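Local coordinates for protein putative transcriptional regulator, LysR family (PDB 3OXN) that probably regulates transcription by binding DNA, this chain being its effector-binding (LysR substrate-binding) domain without the DNA-binding winged helix-turn-helix part, at residues D111-H116 against P161-V166; C95-Q100 against V181-P186; A119-S124 against Y148-A153; A129-A134 against F187-F192; G89-L94 against P167-Y172. All coordinates share one frame; numbering follows the deposited sequence.

Contact 1: residues D111-H116 against P161-V166; sequences DDYLSH and PIIITV
Tyr113 and Thr165 make the polar link, OH to OG1 at 3.1 Å, with either hydroxyl able to donate. The tyrosine leaves the short helix 110-114 near its end with CG anti to the backbone N (chi1 -171°), which sends the ring across to the strand, and OG1 lies at the ring edge, near its plane. His118 also meets the ring, edge-to-face.

Apolar contacts centre on Ile163, whose two branches divide the work. CG2 approaches Tyr113 CE2 at 4.1 Å, while CD1 reaches His116 CB at 3.5 Å. In this alpha/beta domain of the periplasmic-binding-protein type, strand 163-167 lies inside a five-stranded mixed sheet, and the short helix with its following turn packs over the face that carries Ile163 and Thr165.

At the more open end, the Pro161 and His116 side chains cross at about a right angle, Pro161 CB to His116 ND1 4.0 Å. Pro161 O sits at the His116 ring's edge without a hydrogen bond to it; a weak one comes from His101 NE2.

Contact 2: residues C95-Q100 against V181-P186; sequences CLLSKQ and VVKPLP
Cys95 and Lys183 open an antiparallel pairing through two backbone hydrogen bonds, Cys95 N to Lys183 O at 3.0 Å and Lys183 N to Cys95 O at 3.1 Å. Leu97 and Val181 form the next hydrogen-bonded pair, with Leu97 N to Val181 O at 2.6 Å. Between them, Leu96 and Val182 are a non-hydrogen-bonded pair, and Val182 CA adds a CA-H...O contact to Cys95 O. The short strand axes make an angle of 138°, well twisted from strict antiparallel.

From its backbone outward, Cys95 places CB 3.2 Å from Lys183 O; SG, anti to the carbonyl carbon (chi1 -65°), goes on to meet Leu185 CD2 at 3.7 Å, past the end of the paired strand. On that same face Leu97 CB packs against Val181 CG2, and its CD1 meets the aliphatic CG of Lys183. The face of Leu96 and Val182 is simpler: the two lie side by side, CD1 to CG2 at 3.8 Å. Lys99 runs its CE past Val181 CG1, while its NZ bonds to Asn105.

Strand 180-183 is the outermost strand of this mixed sheet, next to strand 93-98, whose other neighbour is strand 163-167. Helix 168-177 packs on Leu96 and Val182, and Tyr113 of helix 110-114 on Cys95 and Leu185.

Contact 3: residues A119-S124 against Y148-A153; sequences AMIAIS and YHLEAA
Ile121 plugs the angle between Leu150 and Ala153. Its CG2 meets Leu150 CB at 3.4 Å, and CG1 turns to Ala153 CB at 3.7 Å. The Ile121 tip, CD1, lies 3.5 Å from His149 O. A chi1 of -78° sets CG1 beside the backbone N and CG2 opposite it, and both branches face the turn into the helix. Ala119 CB extends the apolar strip to Ala153 CB at 4.2 Å.

The Tyr148 side chain reaches along Ala122 to Ser124, meeting Ala122 CA and Ile123 O obliquely; its OH makes no bond to Ile123 O. Arg146 NH2 makes weak hydrogen bonds to both oxygens.

This is alpha/beta packing in the substrate-binding domain: the end of strand 117-120 and the loop after it pack on the turn that leads into the weakly bonded helix 151-156. A backbone bond to Thr165 of the adjacent strand sets Ile121 in place, and Ser124 OG caps the next helix through a weak bond to Val127 N. Beyond, His149 and Tyr148 meet His149 and Phe52 of the second subunit, respectively.

Contact 4: residues A129-A134 against F187-F192; sequences ALIEQA and FQFTPF
An apolar helix-to-loop contact, with no hydrogen bond across it, lays helix 125-134 against the extended segment between strands 180-183 and 194-199. Leu130, Ile131 and Ala134 supply the helix side; Phe187, Phe189 and Phe192 answer from the loop.

Phe189 takes the middle. A chi1 of -178° swings its ring away from its own backbone N and out to the helix, where CE1 meets Ile131 CG1 at 3.4 Å and Leu130 CB at 3.9 Å. The carbonyl carbon of Leu130 lies in the ring plane at its edge, and Ala134 CB also comes in near that plane, 4.0 Å from Phe189 CD1.

The loop belongs to the chain returning from one five-stranded sheet of the two-lobed substrate-binding fold to the other, so the helix covers part of a crossing between lobes. Phe187 directs CZ at Ile131 CG2, 3.6 Å away and at the ring edge, and Ala134 CB approaches the same ring obliquely, nearest CE1. Thus Ile131 splits its branches between two rings, its side chain crossing each phenylalanine at about a right angle. Toward the far end Leu130 CD2 packs on Phe192 CB at 3.8 Å, while the Phe192 ring touches Val91. Val93 of strand 93-98 touches both Ile131 and Phe189.

Contact 5: residues G89-L94 against P167-Y172; sequences GRVGVL and PADLAY
Gly92 and Val93 run past Pro167 where strand 163-167 gives way to helix 168-177, and Val93 forms with Pro167 an antiparallel, non-hydrogen-bonded bridge, their CA atoms 4.3 Å apart. This is a strand-to-helix junction in the two-lobed, periplasmic-binding-protein-like fold: residues 89-94 link strand 83-89 of one sheet to strand 93-98 of the other, so the helix begins beside a crossing between the lobes. Pro167 occupies the N-cap position. Just after it, Ala168 N points at Gly92 O in a bond modelled too short for its length to be trusted.

Side chains lie to each side of this junction. On the Gly89 side, Val91 and Pro167 lie side by side and point the same way, CG1 to CB 3.8 Å; Tyr28 of helix 28-44 packs on both. Val93 turns away from the helix and packs on Ile123 and Leu185. Leu94 instead faces the helix: its CB rests on Ala168 CA at 3.7 Å and on Ala171 CB at 3.8 Å, two residues one turn apart. Val182 of the outer strand touches both Leu94 and Tyr172. Beyond the alanines the leucine branches over the tyrosine, in a CH-pi contact with CD2 of Leu94 above one face of the Tyr172 ring, 3.8 Å from its centroid and 30° off the normal.

Contacts 1, 2, 3 and 5 all reach one five-stranded sheet. Contacts 2 and 5 use strand 93-98, whereas contact 1 takes strand 163-167, between it and the strand of contact 3. Contact 3 is the buried one; the others are partly buried, and it alone touches the second subunit. Chemistry follows place: contact 2 is strand pairing by backbone bonds, contact 5 has one backbone bond, modelled too short, at a helix start, contact 1 one hydroxyl pair, and contacts 3 and 4 are packing without hydrogen bonds across them. Contact 4 adjoins contact 2 in sequence and packs on contact 5 through Pro191 and Arg90, near the crossing between lobes; Phe187 also meets Tyr113 of contact 1.

Contact 1: residues D111-H116 against P161-V166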
# COMPACT_ATOMS: atom_id res chain seq x y z
N ASP A 111 -28.66 -11.27 -3.36
CA ASP A 111 -28.47 -12.21 -4.43
C ASP A 111 -27.49 -11.67 -5.46
O ASP A 111 -26.56 -12.36 -5.83
CB ASP A 111 -29.76 -12.62 -5.13
CG ASP A 111 -29.50 -13.49 -6.36
OD1 ASP A 111 -28.77 -14.51 -6.23
OD2 ASP A 111 -30.00 -13.15 -7.46
N ASP A 112 -27.69 -10.45 -5.93
CA ASP A 112 -26.79 -9.90 -6.94
C ASP A 112 -25.36 -9.94 -6.45
O ASP A 112 -24.44 -10.34 -7.17
CB ASP A 112 -27.17 -8.46 -7.30
CG ASP A 112 -28.64 -8.30 -7.63
OD1 ASP A 112 -29.49 -8.42 -6.71
OD2 ASP A 112 -28.94 -8.04 -8.82
N TYR A 113 -25.16 -9.51 -5.21
CA TYR A 113 -23.85 -9.53 -4.59
C TYR A 113 -23.23 -10.93 -4.72
O TYR A 113 -22.12 -11.10 -5.24
CB TYR A 113 -23.97 -9.11 -3.12
CG TYR A 113 -22.67 -8.88 -2.39
CD1 TYR A 113 -22.19 -9.82 -1.50
CD2 TYR A 113 -21.94 -7.71 -2.57
CE1 TYR A 113 -21.01 -9.61 -0.82
CE2 TYR A 113 -20.76 -7.49 -1.91
CZ TYR A 113 -20.29 -8.45 -1.03
OH TYR A 113 -19.09 -8.25 -0.36
N LEU A 114 -23.98 -11.94 -4.28
CA LEU A 114 -23.52 -13.33 -4.26
C LEU A 114 -23.34 -14.01 -5.64
O LEU A 114 -22.85 -15.13 -5.70
CB LEU A 114 -24.45 -14.18 -3.38
CG LEU A 114 -24.06 -14.30 -1.90
CD1 LEU A 114 -23.35 -13.07 -1.39
CD2 LEU A 114 -25.30 -14.58 -1.06
N SER A 115 -23.72 -13.33 -6.72
CA SER A 115 -23.61 -13.92 -8.06
C SER A 115 -22.43 -13.40 -8.85
O SER A 115 -22.27 -13.74 -10.02
CB SER A 115 -24.86 -13.63 -8.90
OG SER A 115 -25.96 -13.27 -8.10
N HIS A 116 -21.62 -12.54 -8.26
CA HIS A 116 -20.57 -11.87 -9.02
C HIS A 116 -19.19 -12.09 -8.42
O HIS A 116 -19.07 -12.36 -7.21
CB HIS A 116 -20.86 -10.36 -9.11
CG HIS A 116 -21.96 -10.00 -10.06
ND1 HIS A 116 -21.72 -9.62 -11.36
CD2 HIS A 116 -23.30 -9.96 -9.89
CE1 HIS A 116 -22.87 -9.36 -11.96
NE2 HIS A 116 -23.85 -9.56 -11.09
N PRO A 161 -16.55 -8.62 -14.29
CA PRO A 161 -17.57 -7.81 -13.61
C PRO A 161 -17.39 -7.89 -12.10
O PRO A 161 -18.30 -8.38 -11.40
CB PRO A 161 -18.88 -8.50 -13.98
CG PRO A 161 -18.49 -9.79 -14.71
CD PRO A 161 -17.02 -9.98 -14.56
N ILE A 162 -16.25 -7.43 -11.59
CA ILE A 162 -16.01 -7.59 -10.16
C ILE A 162 -16.71 -6.54 -9.32
O ILE A 162 -16.93 -5.41 -9.76
CB ILE A 162 -14.51 -7.61 -9.80
CG1 ILE A 162 -13.78 -6.48 -10.53
CG2 ILE A 162 -13.90 -8.97 -10.09
CD1 ILE A 162 -12.38 -6.24 -10.00
N ILE A 163 -17.09 -6.94 -8.11
CA ILE A 163 -17.55 -6.02 -7.09
C ILE A 163 -16.42 -5.86 -6.08
O ILE A 163 -16.01 -6.84 -5.42
CB ILE A 163 -18.81 -6.54 -6.38
CG1 ILE A 163 -19.98 -6.63 -7.36
CG2 ILE A 163 -19.17 -5.66 -5.21
CD1 ILE A 163 -21.03 -7.60 -6.91
N ILE A 164 -15.91 -4.64 -5.98
CA ILE A 164 -14.76 -4.33 -5.14
C ILE A 164 -15.20 -3.93 -3.73
O ILE A 164 -15.70 -2.84 -3.54
CB ILE A 164 -13.93 -3.16 -5.74
CG1 ILE A 164 -13.33 -3.52 -7.10
CG2 ILE A 164 -12.81 -2.80 -4.81
CD1 ILE A 164 -14.33 -3.48 -8.24
N THR A 165 -15.01 -4.81 -2.75
CA THR A 165 -15.31 -4.43 -1.37
C THR A 165 -14.16 -3.65 -0.76
O THR A 165 -13.00 -3.98 -0.99
CB THR A 165 -15.59 -5.63 -0.48
OG1 THR A 165 -16.74 -6.34 -0.98
CG2 THR A 165 -15.83 -5.16 0.94
N VAL A 166 -14.46 -2.62 0.02
CA VAL A 166 -13.44 -1.73 0.57
C VAL A 166 -13.99 -1.02 1.79
O VAL A 166 -15.20 -0.82 1.88
CB VAL A 166 -13.07 -0.61 -0.41
CG1 VAL A 166 -12.06 -1.07 -1.43
CG2 VAL A 166 -14.32 -0.06 -1.06

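Contact 2: residues C95-Q100 against V181-P186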
# COMPACT_ATOMS: atom_id res chain seq x y z
N CYS A 95 -19.04 -1.03 -1.27
CA CYS A 95 -18.67 -1.66 -2.54
C CYS A 95 -18.41 -0.66 -3.65
O CYS A 95 -18.99 0.42 -3.68
CB CYS A 95 -19.76 -2.62 -2.98
SG CYS A 95 -19.88 -3.97 -1.83
N LEU A 96 -17.55 -1.05 -4.58
CA LEU A 96 -17.19 -0.21 -5.71
C LEU A 96 -17.42 -0.99 -6.99
O LEU A 96 -16.90 -2.09 -7.14
CB LEU A 96 -15.71 0.18 -5.61
CG LEU A 96 -15.24 1.58 -5.16
CD1 LEU A 96 -16.27 2.36 -4.37
CD2 LEU A 96 -13.92 1.47 -4.39
N LEU A 97 -18.21 -0.44 -7.91
CA LEU A 97 -18.42 -1.09 -9.21
C LEU A 97 -17.96 -0.21 -10.36
O LEU A 97 -17.99 0.99 -10.25
CB LEU A 97 -19.89 -1.43 -9.43
CG LEU A 97 -20.61 -2.15 -8.31
CD1 LEU A 97 -21.91 -2.65 -8.83
CD2 LEU A 97 -19.75 -3.29 -7.85
N SER A 98 -17.55 -0.82 -11.46
CA SER A 98 -17.24 -0.08 -12.68
C SER A 98 -18.52 0.55 -13.19
O SER A 98 -19.60 0.00 -13.00
CB SER A 98 -16.65 -1.01 -13.74
OG SER A 98 -16.54 -0.36 -14.99
N LYS A 99 -18.40 1.69 -13.85
CA LYS A 99 -19.59 2.41 -14.29
C LYS A 99 -20.32 1.59 -15.35
O LYS A 99 -21.50 1.79 -15.59
CB LYS A 99 -19.23 3.79 -14.82
CG LYS A 99 -20.03 4.91 -14.17
CD LYS A 99 -21.53 4.55 -14.12
CE LYS A 99 -22.40 5.73 -13.65
NZ LYS A 99 -23.87 5.38 -13.51
N GLN A 100 -19.61 0.64 -15.97
CA GLN A 100 -20.20 -0.27 -16.96
C GLN A 100 -20.37 -1.66 -16.37
O GLN A 100 -20.32 -2.66 -17.09
CB GLN A 100 -19.34 -0.36 -18.23
CG GLN A 100 -18.99 0.97 -18.87
CD GLN A 100 -17.68 1.52 -18.35
OE1 GLN A 100 -16.63 0.93 -18.59
NE2 GLN A 100 -17.73 2.64 -17.64
N VAL A 181 -18.78 3.35 -9.28
CA VAL A 181 -19.87 3.61 -8.33
C VAL A 181 -19.81 2.83 -7.00
O VAL A 181 -19.14 1.81 -6.88
CB VAL A 181 -21.32 3.54 -8.98
CG1 VAL A 181 -21.51 4.63 -10.03
CG2 VAL A 181 -21.65 2.16 -9.53
N VAL A 182 -20.56 3.35 -6.03
CA VAL A 182 -20.54 2.89 -4.64
C VAL A 182 -21.88 2.33 -4.24
O VAL A 182 -22.82 3.09 -4.09
CB VAL A 182 -20.27 4.08 -3.73
CG1 VAL A 182 -20.07 3.62 -2.29
CG2 VAL A 182 -19.07 4.87 -4.23
N LYS A 183 -21.96 1.02 -4.05
CA LYS A 183 -23.20 0.40 -3.59
C LYS A 183 -23.03 -0.09 -2.15
O LYS A 183 -22.00 -0.64 -1.80
CB LYS A 183 -23.58 -0.75 -4.51
CG LYS A 183 -23.68 -0.34 -5.98
CD LYS A 183 -25.10 -0.00 -6.36
CE LYS A 183 -25.17 1.13 -7.40
NZ LYS A 183 -24.90 2.49 -6.78
N PRO A 184 -24.04 0.12 -1.28
CA PRO A 184 -23.96 -0.44 0.07
C PRO A 184 -23.84 -1.97 0.08
O PRO A 184 -24.14 -2.64 -0.91
CB PRO A 184 -25.29 -0.03 0.70
CG PRO A 184 -25.73 1.17 -0.07
CD PRO A 184 -25.21 1.00 -1.46
N LEU A 185 -23.37 -2.52 1.20
CA LEU A 185 -23.35 -3.96 1.38
C LEU A 185 -24.78 -4.44 1.51
O LEU A 185 -25.50 -3.96 2.39
CB LEU A 185 -22.61 -4.30 2.67
CG LEU A 185 -21.10 -4.19 2.66
CD1 LEU A 185 -20.60 -4.44 4.07
CD2 LEU A 185 -20.51 -5.17 1.66
N PRO A 186 -25.19 -5.40 0.67
CA PRO A 186 -26.57 -5.88 0.63
C PRO A 186 -26.88 -6.72 1.84
O PRO A 186 -27.69 -7.64 1.74
CB PRO A 186 -26.60 -6.77 -0.61
CG PRO A 186 -25.29 -6.63 -1.26
CD PRO A 186 -24.34 -6.20 -0.21

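Contact 3: residues A119-S124 against Y148-A153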
# COMPACT_ATOMS: atom_id res chain seq x y z
N ALA A 119 -13.70 -8.64 -5.62
CA ALA A 119 -12.33 -8.18 -5.38
C ALA A 119 -12.24 -7.45 -4.05
O ALA A 119 -12.87 -6.41 -3.87
CB ALA A 119 -11.86 -7.28 -6.51
N MSE A 120 -11.48 -7.99 -3.10
CA MSE A 120 -11.47 -7.42 -1.75
C MSE A 120 -10.25 -6.57 -1.45
O MSE A 120 -9.16 -7.10 -1.26
CB MSE A 120 -11.57 -8.51 -0.71
CG MSE A 120 -11.58 -7.97 0.69
SE MSE A 120 -12.27 -9.27 1.98
CE MSE A 120 -13.81 -9.96 0.98
N ILE A 121 -10.44 -5.27 -1.38
CA ILE A 121 -9.31 -4.36 -1.26
C ILE A 121 -9.16 -3.80 0.14
O ILE A 121 -10.16 -3.57 0.81
CB ILE A 121 -9.43 -3.23 -2.30
CG1 ILE A 121 -9.01 -3.76 -3.67
CG2 ILE A 121 -8.59 -2.03 -1.90
CD1 ILE A 121 -7.71 -4.52 -3.60
N ALA A 122 -7.92 -3.63 0.59
CA ALA A 122 -7.55 -2.84 1.78
C ALA A 122 -8.22 -3.25 3.09
O ALA A 122 -8.22 -2.48 4.06
CB ALA A 122 -7.78 -1.37 1.51
N ILE A 123 -8.80 -4.44 3.09
CA ILE A 123 -9.53 -4.98 4.23
C ILE A 123 -8.60 -5.88 5.01
O ILE A 123 -8.05 -6.83 4.45
CB ILE A 123 -10.67 -5.87 3.74
CG1 ILE A 123 -11.76 -5.03 3.05
CG2 ILE A 123 -11.22 -6.72 4.88
CD1 ILE A 123 -12.62 -4.17 3.98
N SER A 124 -8.44 -5.64 6.30
CA SER A 124 -7.62 -6.54 7.11
C SER A 124 -8.27 -7.93 7.26
O SER A 124 -9.49 -8.06 7.19
CB SER A 124 -7.38 -5.93 8.47
OG SER A 124 -8.61 -5.69 9.12
N TYR A 148 -4.25 -5.15 -1.50
CA TYR A 148 -4.08 -4.24 -0.38
C TYR A 148 -3.88 -2.80 -0.81
O TYR A 148 -4.35 -1.88 -0.14
CB TYR A 148 -2.95 -4.70 0.54
CG TYR A 148 -3.41 -5.47 1.76
CD1 TYR A 148 -4.01 -4.80 2.84
CD2 TYR A 148 -3.26 -6.85 1.84
CE1 TYR A 148 -4.43 -5.50 3.96
CE2 TYR A 148 -3.68 -7.55 2.97
CZ TYR A 148 -4.26 -6.87 4.03
OH TYR A 148 -4.67 -7.56 5.15
N HIS A 149 -3.16 -2.60 -1.92
CA HIS A 149 -3.31 -1.36 -2.66
C HIS A 149 -4.43 -1.69 -3.62
O HIS A 149 -4.61 -2.85 -3.98
CB HIS A 149 -2.04 -1.00 -3.43
CG HIS A 149 -0.80 -0.98 -2.58
ND1 HIS A 149 -0.66 -0.16 -1.49
CD2 HIS A 149 0.36 -1.70 -2.67
CE1 HIS A 149 0.53 -0.37 -0.93
NE2 HIS A 149 1.16 -1.29 -1.63
N LEU A 150 -5.23 -0.70 -4.00
CA LEU A 150 -6.34 -0.98 -4.90
C LEU A 150 -6.03 -0.84 -6.39
O LEU A 150 -6.86 -1.20 -7.22
CB LEU A 150 -7.60 -0.18 -4.54
CG LEU A 150 -7.66 1.34 -4.38
CD1 LEU A 150 -6.46 2.13 -4.96
CD2 LEU A 150 -8.97 1.80 -5.01
N GLU A 151 -4.85 -0.33 -6.75
CA GLU A 151 -4.50 -0.26 -8.17
C GLU A 151 -4.47 -1.64 -8.83
O GLU A 151 -4.28 -1.75 -10.04
CB GLU A 151 -3.18 0.47 -8.40
CG GLU A 151 -2.36 0.69 -7.14
CD GLU A 151 -2.30 2.16 -6.72
OE1 GLU A 151 -1.97 3.02 -7.58
OE2 GLU A 151 -2.56 2.43 -5.52
N ALA A 152 -4.67 -2.69 -8.04
CA ALA A 152 -4.74 -4.05 -8.59
C ALA A 152 -6.17 -4.38 -9.02
O ALA A 152 -6.38 -4.91 -10.10
CB ALA A 152 -4.23 -5.08 -7.56
N ALA A 153 -7.14 -4.08 -8.16
CA ALA A 153 -8.53 -4.25 -8.54
C ALA A 153 -8.85 -3.30 -9.70
O ALA A 153 -9.46 -3.72 -10.68
CB ALA A 153 -9.46 -3.99 -7.36

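Contact 4: residues A129-A134 against F187-F192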
# COMPACT_ATOMS: atom_id res chain seq x y z
N ALA A 129 -12.62 -11.47 8.41
CA ALA A 129 -13.28 -12.47 9.24
C ALA A 129 -14.65 -11.93 9.67
O ALA A 129 -15.61 -12.68 9.76
CB ALA A 129 -12.42 -12.81 10.44
N LEU A 130 -14.71 -10.64 9.95
CA LEU A 130 -15.97 -9.99 10.33
C LEU A 130 -17.06 -10.15 9.26
O LEU A 130 -18.21 -10.44 9.58
CB LEU A 130 -15.75 -8.51 10.65
CG LEU A 130 -15.58 -8.11 12.11
CD1 LEU A 130 -14.76 -9.14 12.87
CD2 LEU A 130 -14.93 -6.75 12.19
N ILE A 131 -16.69 -9.95 8.01
CA ILE A 131 -17.64 -10.01 6.91
C ILE A 131 -17.97 -11.45 6.56
O ILE A 131 -19.09 -11.76 6.15
CB ILE A 131 -17.08 -9.33 5.67
CG1 ILE A 131 -16.53 -7.95 6.03
CG2 ILE A 131 -18.15 -9.21 4.61
CD1 ILE A 131 -15.94 -7.22 4.84
N GLU A 132 -16.99 -12.32 6.72
CA GLU A 132 -17.16 -13.72 6.44
C GLU A 132 -18.19 -14.25 7.43
O GLU A 132 -19.02 -15.10 7.10
CB GLU A 132 -15.84 -14.45 6.61
CG GLU A 132 -15.45 -15.24 5.38
CD GLU A 132 -14.97 -14.35 4.25
OE1 GLU A 132 -13.90 -14.66 3.65
OE2 GLU A 132 -15.65 -13.35 3.96
N GLN A 133 -18.14 -13.70 8.64
CA GLN A 133 -19.01 -14.12 9.73
C GLN A 133 -20.42 -13.52 9.61
O GLN A 133 -21.38 -14.01 10.23
CB GLN A 133 -18.37 -13.74 11.06
CG GLN A 133 -19.09 -14.28 12.25
CD GLN A 133 -19.62 -15.69 12.04
OE1 GLN A 133 -20.75 -16.00 12.44
NE2 GLN A 133 -18.81 -16.56 11.41
N ALA A 134 -20.53 -12.47 8.81
CA ALA A 134 -21.81 -11.79 8.57
C ALA A 134 -22.49 -12.47 7.40
O ALA A 134 -23.72 -12.49 7.30
CB ALA A 134 -21.57 -10.34 8.26
N PHE A 187 -26.21 -6.45 2.96
CA PHE A 187 -26.52 -7.13 4.20
C PHE A 187 -26.23 -6.28 5.42
O PHE A 187 -25.65 -5.20 5.32
CB PHE A 187 -25.81 -8.49 4.29
CG PHE A 187 -24.32 -8.42 4.12
CD1 PHE A 187 -23.49 -8.18 5.20
CD2 PHE A 187 -23.75 -8.62 2.87
CE1 PHE A 187 -22.10 -8.14 5.03
CE2 PHE A 187 -22.35 -8.58 2.70
CZ PHE A 187 -21.54 -8.34 3.78
N GLN A 188 -26.66 -6.76 6.58
CA GLN A 188 -26.43 -6.06 7.82
C GLN A 188 -25.01 -6.32 8.21
O GLN A 188 -24.60 -7.48 8.34
CB GLN A 188 -27.37 -6.55 8.92
CG GLN A 188 -27.44 -5.61 10.13
CD GLN A 188 -27.57 -6.36 11.46
OE1 GLN A 188 -28.19 -7.42 11.53
NE2 GLN A 188 -26.97 -5.80 12.52
N PHE A 189 -24.24 -5.25 8.36
CA PHE A 189 -22.85 -5.33 8.76
C PHE A 189 -22.57 -4.13 9.63
O PHE A 189 -22.82 -2.99 9.23
CB PHE A 189 -21.93 -5.34 7.53
CG PHE A 189 -20.47 -5.46 7.87
CD1 PHE A 189 -19.92 -6.69 8.20
CD2 PHE A 189 -19.64 -4.35 7.84
CE1 PHE A 189 -18.60 -6.81 8.53
CE2 PHE A 189 -18.30 -4.45 8.16
CZ PHE A 189 -17.78 -5.69 8.50
N THR A 190 -22.05 -4.38 10.82
CA THR A 190 -21.93 -3.34 11.83
C THR A 190 -20.49 -2.81 11.89
O THR A 190 -19.56 -3.54 12.23
CB THR A 190 -22.39 -3.87 13.21
OG1 THR A 190 -23.63 -4.59 13.06
CG2 THR A 190 -22.60 -2.71 14.18
N PRO A 191 -20.30 -1.53 11.54
CA PRO A 191 -18.99 -0.89 11.57
C PRO A 191 -18.07 -1.40 12.70
O PRO A 191 -18.49 -1.48 13.86
CB PRO A 191 -19.33 0.59 11.79
CG PRO A 191 -20.63 0.75 11.07
CD PRO A 191 -21.37 -0.58 11.17
N PHE A 192 -16.84 -1.75 12.33
CA PHE A 192 -15.79 -2.04 13.29
C PHE A 192 -15.16 -0.73 13.63
O PHE A 192 -15.49 0.28 13.01
CB PHE A 192 -14.74 -3.00 12.70
CG PHE A 192 -14.16 -2.59 11.36
CD1 PHE A 192 -13.03 -1.79 11.28
CD2 PHE A 192 -14.70 -3.06 10.17
CE1 PHE A 192 -12.46 -1.44 10.04
CE2 PHE A 192 -14.14 -2.70 8.93
CZ PHE A 192 -13.02 -1.89 8.86

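Contact 5: residues G89-L94 against P167-Y172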
# COMPACT_ATOMS: atom_id res chain seq x y z
N GLY A 89 -12.31 5.89 15.62
CA GLY A 89 -13.57 5.99 14.91
C GLY A 89 -14.03 4.71 14.24
O GLY A 89 -13.41 3.67 14.35
N ARG A 90 -15.11 4.80 13.49
CA ARG A 90 -15.88 3.62 13.14
C ARG A 90 -15.86 3.31 11.66
O ARG A 90 -16.78 3.69 10.94
CB ARG A 90 -17.33 3.83 13.60
CG ARG A 90 -17.97 2.60 14.20
CD ARG A 90 -18.55 2.91 15.56
NE ARG A 90 -18.90 1.69 16.28
CZ ARG A 90 -20.06 1.04 16.12
NH1 ARG A 90 -20.97 1.52 15.27
NH2 ARG A 90 -20.30 -0.07 16.80
N VAL A 91 -14.85 2.59 11.20
CA VAL A 91 -14.80 2.19 9.80
C VAL A 91 -15.93 1.25 9.41
O VAL A 91 -16.20 0.26 10.10
CB VAL A 91 -13.50 1.47 9.47
CG1 VAL A 91 -13.24 1.52 7.97
CG2 VAL A 91 -12.35 2.08 10.24
N GLY A 92 -16.59 1.56 8.30
CA GLY A 92 -17.59 0.68 7.73
C GLY A 92 -17.15 0.22 6.35
O GLY A 92 -16.21 0.79 5.79
N VAL A 93 -17.82 -0.79 5.81
CA VAL A 93 -17.43 -1.36 4.51
C VAL A 93 -18.41 -1.04 3.36
O VAL A 93 -19.62 -1.01 3.56
CB VAL A 93 -17.15 -2.89 4.60
CG1 VAL A 93 -17.54 -3.59 3.33
CG2 VAL A 93 -15.70 -3.11 4.90
N LEU A 94 -17.88 -0.78 2.17
CA LEU A 94 -18.69 -0.32 1.06
C LEU A 94 -18.21 -1.00 -0.23
O LEU A 94 -17.10 -1.50 -0.28
CB LEU A 94 -18.57 1.20 0.95
CG LEU A 94 -19.84 2.05 0.94
CD1 LEU A 94 -20.83 1.63 2.02
CD2 LEU A 94 -19.49 3.52 1.08
N PRO A 167 -13.10 -0.61 2.71
CA PRO A 167 -13.52 0.26 3.81
C PRO A 167 -14.25 1.49 3.24
O PRO A 167 -13.75 2.07 2.27
CB PRO A 167 -12.19 0.68 4.46
CG PRO A 167 -11.24 -0.36 4.09
CD PRO A 167 -11.65 -0.84 2.72
N ALA A 168 -15.39 1.85 3.83
CA ALA A 168 -16.26 2.91 3.31
C ALA A 168 -15.56 4.16 2.76
O ALA A 168 -15.79 4.55 1.61
CB ALA A 168 -17.26 3.31 4.36
N ASP A 169 -14.71 4.77 3.59
CA ASP A 169 -14.13 6.09 3.30
C ASP A 169 -13.28 6.04 2.05
O ASP A 169 -13.15 7.04 1.34
CB ASP A 169 -13.26 6.59 4.47
CG ASP A 169 -13.82 6.22 5.84
OD1 ASP A 169 -13.80 7.09 6.73
OD2 ASP A 169 -14.27 5.05 6.03
N LEU A 170 -12.69 4.88 1.81
CA LEU A 170 -11.83 4.68 0.66
C LEU A 170 -12.65 4.60 -0.61
O LEU A 170 -12.30 5.20 -1.62
CB LEU A 170 -11.00 3.41 0.82
CG LEU A 170 -10.08 3.22 -0.39
CD1 LEU A 170 -9.28 4.49 -0.62
CD2 LEU A 170 -9.16 2.05 -0.19
N ALA A 171 -13.73 3.83 -0.55
CA ALA A 171 -14.72 3.79 -1.62
C ALA A 171 -15.03 5.22 -2.11
O ALA A 171 -14.83 5.52 -3.29
CB ALA A 171 -15.99 3.13 -1.13
N TYR A 172 -15.49 6.10 -1.22
CA TYR A 172 -15.85 7.46 -1.61
C TYR A 172 -14.67 8.22 -2.22
O TYR A 172 -14.84 9.03 -3.14
CB TYR A 172 -16.38 8.23 -0.40
CG TYR A 172 -17.72 7.74 0.12
CD1 TYR A 172 -18.82 7.62 -0.71
CD2 TYR A 172 -17.88 7.42 1.47
CE1 TYR A 172 -20.04 7.18 -0.23
CE2 TYR A 172 -19.10 6.98 1.96
CZ TYR A 172 -20.17 6.86 1.11
OH TYR A 172 -21.39 6.42 1.60